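Side-chain contact in BH2331 protein (Bacillus halodurans, PDB 1VL5), which probably acts as an S-adenosylmethionine-dependent methyltransferase, moving a methyl group from that cofactor to an acceptor: residues S171-M176 with E243-K248. Sequence-based numbering, arbitrary orientation.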
loop_
_atom_site.group_PDB
_atom_site.type_symbol
_atom_site.label_atom_id
_atom_site.label_comp_id
_atom_site.label_asym_id
_atom_site.label_seq_id
_atom_site.Cartn_x
_atom_site.Cartn_y
_atom_site.Cartn_z
ATOM N N SER A 171 -1.141 5.736 -13.878
ATOM C CA SER A 171 -2.048 5.465 -14.997
ATOM C C SER A 171 -2.610 4.051 -14.963
ATOM O O SER A 171 -3.744 3.838 -15.391
ATOM C CB SER A 171 -1.346 5.682 -16.340
ATOM O OG SER A 171 -0.149 4.914 -16.378
ATOM N N ASP A 172 -1.832 3.104 -14.439
ATOM C CA ASP A 172 -2.268 1.713 -14.320
ATOM C C ASP A 172 -3.403 1.666 -13.321
ATOM O O ASP A 172 -4.391 0.981 -13.545
ATOM C CB ASP A 172 -1.160 0.786 -13.811
ATOM C CG ASP A 172 -0.024 0.535 -14.817
ATOM O OD1 ASP A 172 -0.245 0.597 -16.042
ATOM O OD2 ASP A 172 1.108 0.252 -14.328
ATOM N N TRP A 173 -3.258 2.351 -12.193
ATOM C CA TRP A 173 -4.321 2.399 -11.188
ATOM C C TRP A 173 -5.593 3.102 -11.694
ATOM O O TRP A 173 -6.684 2.685 -11.378
ATOM C CB TRP A 173 -3.868 3.082 -9.876
ATOM C CG TRP A 173 -3.047 2.209 -9.059
ATOM C CD1 TRP A 173 -1.728 2.374 -8.749
ATOM C CD2 TRP A 173 -3.457 0.994 -8.449
ATOM N NE1 TRP A 173 -1.303 1.329 -7.973
ATOM C CE2 TRP A 173 -2.344 0.470 -7.774
ATOM C CE3 TRP A 173 -4.677 0.304 -8.384
ATOM C CZ2 TRP A 173 -2.391 -0.719 -7.081
ATOM C CZ3 TRP A 173 -4.732 -0.867 -7.675
ATOM C CH2 TRP A 173 -3.594 -1.367 -7.018
ATOM N N LEU A 174 -5.451 4.196 -12.426
ATOM C CA LEU A 174 -6.594 4.852 -13.014
ATOM C C LEU A 174 -7.394 3.932 -13.917
ATOM O O LEU A 174 -8.641 3.931 -13.868
ATOM C CB LEU A 174 -6.182 6.058 -13.857
ATOM C CG LEU A 174 -5.498 7.266 -13.215
ATOM C CD1 LEU A 174 -5.182 8.277 -14.318
ATOM C CD2 LEU A 174 -6.330 7.873 -12.141
ATOM N N LYS A 175 -6.693 3.193 -14.772
ATOM C CA LYS A 175 -7.349 2.188 -15.635
ATOM C C LYS A 175 -8.018 1.051 -14.824
ATOM O O LYS A 175 -9.180 0.697 -15.073
ATOM C CB LYS A 175 -6.350 1.638 -16.635
ATOM C CG LYS A 175 -5.970 2.667 -17.696
ATOM C CD LYS A 175 -4.846 2.304 -18.664
ATOM C CE LYS A 175 -4.633 3.441 -19.751
ATOM N NZ LYS A 175 -5.895 4.135 -20.468
HETATM N N MSE A 176 -7.310 0.467 -13.860
HETATM C CA MSE A 176 -7.933 -0.542 -12.998
HETATM C C MSE A 176 -9.167 -0.053 -12.272
HETATM O O MSE A 176 -10.153 -0.779 -12.161
HETATM C CB MSE A 176 -6.918 -1.130 -11.991
HETATM C CG MSE A 176 -5.942 -2.088 -12.686
HETATM SE SE MSE A 176 -4.766 -3.036 -11.407
HETATM C CE MSE A 176 -3.339 -1.667 -11.342
ATOM N N GLU A 243 8.199 7.597 -4.984
ATOM C CA GLU A 243 6.821 8.111 -4.967
ATOM C C GLU A 243 5.801 7.128 -4.332
ATOM O O GLU A 243 5.909 5.906 -4.450
ATOM C CB GLU A 243 6.373 8.444 -6.389
ATOM C CG GLU A 243 5.077 9.283 -6.432
ATOM C CD GLU A 243 4.449 9.381 -7.832
ATOM O OE1 GLU A 243 4.448 8.342 -8.563
ATOM O OE2 GLU A 243 3.848 10.459 -8.142
ATOM N N SER A 244 4.787 7.693 -3.668
ATOM C CA SER A 244 3.613 6.935 -3.301
ATOM C C SER A 244 2.376 7.757 -3.541
ATOM O O SER A 244 2.423 8.997 -3.698
ATOM C CB SER A 244 3.659 6.569 -1.802
ATOM O OG SER A 244 3.653 7.741 -1.055
ATOM N N ILE A 245 1.263 7.051 -3.491
ATOM C CA ILE A 245 -0.030 7.648 -3.701
ATOM C C ILE A 245 -1.074 7.240 -2.693
ATOM O O ILE A 245 -0.981 6.188 -2.044
ATOM C CB ILE A 245 -0.568 7.310 -5.124
ATOM C CG1 ILE A 245 -0.598 5.813 -5.330
ATOM C CG2 ILE A 245 0.361 7.997 -6.212
ATOM C CD1 ILE A 245 -1.070 5.390 -6.705
ATOM N N LEU A 246 -2.093 8.085 -2.627
ATOM C CA LEU A 246 -3.303 7.868 -1.868
ATOM C C LEU A 246 -4.463 8.226 -2.788
ATOM O O LEU A 246 -4.588 9.393 -3.215
ATOM C CB LEU A 246 -3.289 8.784 -0.630
ATOM C CG LEU A 246 -4.306 8.812 0.526
ATOM C CD1 LEU A 246 -3.957 9.987 1.394
ATOM C CD2 LEU A 246 -5.686 8.994 0.094
HETATM N N MSE A 247 -5.309 7.221 -3.056
HETATM C CA MSE A 247 -6.525 7.387 -3.836
HETATM C C MSE A 247 -7.812 7.152 -3.023
HETATM O O MSE A 247 -7.866 6.249 -2.176
HETATM C CB MSE A 247 -6.449 6.496 -5.076
HETATM C CG MSE A 247 -5.299 6.813 -5.958
HETATM SE SE MSE A 247 -5.059 5.400 -7.337
HETATM C CE MSE A 247 -4.381 4.143 -6.119
ATOM N N LYS A 248 -8.778 8.057 -3.209
ATOM C CA LYS A 248 -10.125 7.963 -2.704
ATOM C C LYS A 248 -10.992 7.803 -3.943
ATOM O O LYS A 248 -11.068 8.736 -4.762
ATOM C CB LYS A 248 -10.507 9.268 -1.968
ATOM C CG LYS A 248 -11.885 9.290 -1.302
ATOM C CD LYS A 248 -12.214 10.700 -0.773
ATOM C CE LYS A 248 -13.510 10.760 -0.084
ATOM N NZ LYS A 248 -13.471 10.316 1.338
#
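Helix 170-180 packs against strand 236-250 through Trp-173 and Met-247, the two backbones standing 9.2 Å apart at the CA atoms of these residues. No hydrogen bond links the two segments, so side chains alone bridge the gap. Strand 236-250 lies between strands 134-142 and 183-195 and runs antiparallel to both, consistent with the inserted last strand of the Rossmann-like class I methyltransferase fold; helix 170-180 packs on this part of the sheet. The contact exemplifies a Met-aromatic motif. Trp-173 and the selenomethionine Met-247 cross at about a right angle, and the methyl CE of Met-247 lies over one face of the indole, 4.0 Å from the centroid of the Trp-173 five-membered ring and 22° off its normal, a CH-pi contact. Met-247 SE stands oblique to the same ring, 4.9 Å from that centroid and 43° off the normal. The chain of Met-247 bends at its last torsion (chi3 -73°), which carries its CE over the indole. Ile-245, two residues earlier on the same side of the strand, adds its CD1, 3.7 Å from Trp-173 CD1 at an oblique approach. The opposite indole face is met by CE of the selenomethionine Met-176 from the same helix, each methyl offset toward the rim. Trp-168 meets the ring edge-to-face, and Leu-138 of strand 134-142 also touches it. Replacing Trp-173 with an alanine would probably leave both methyls without the aromatic faces they rest on and open a gap between helix and sheet. The closest approach between the two segments is Met-247 SE to Trp-173 CB, at 3.6 Å.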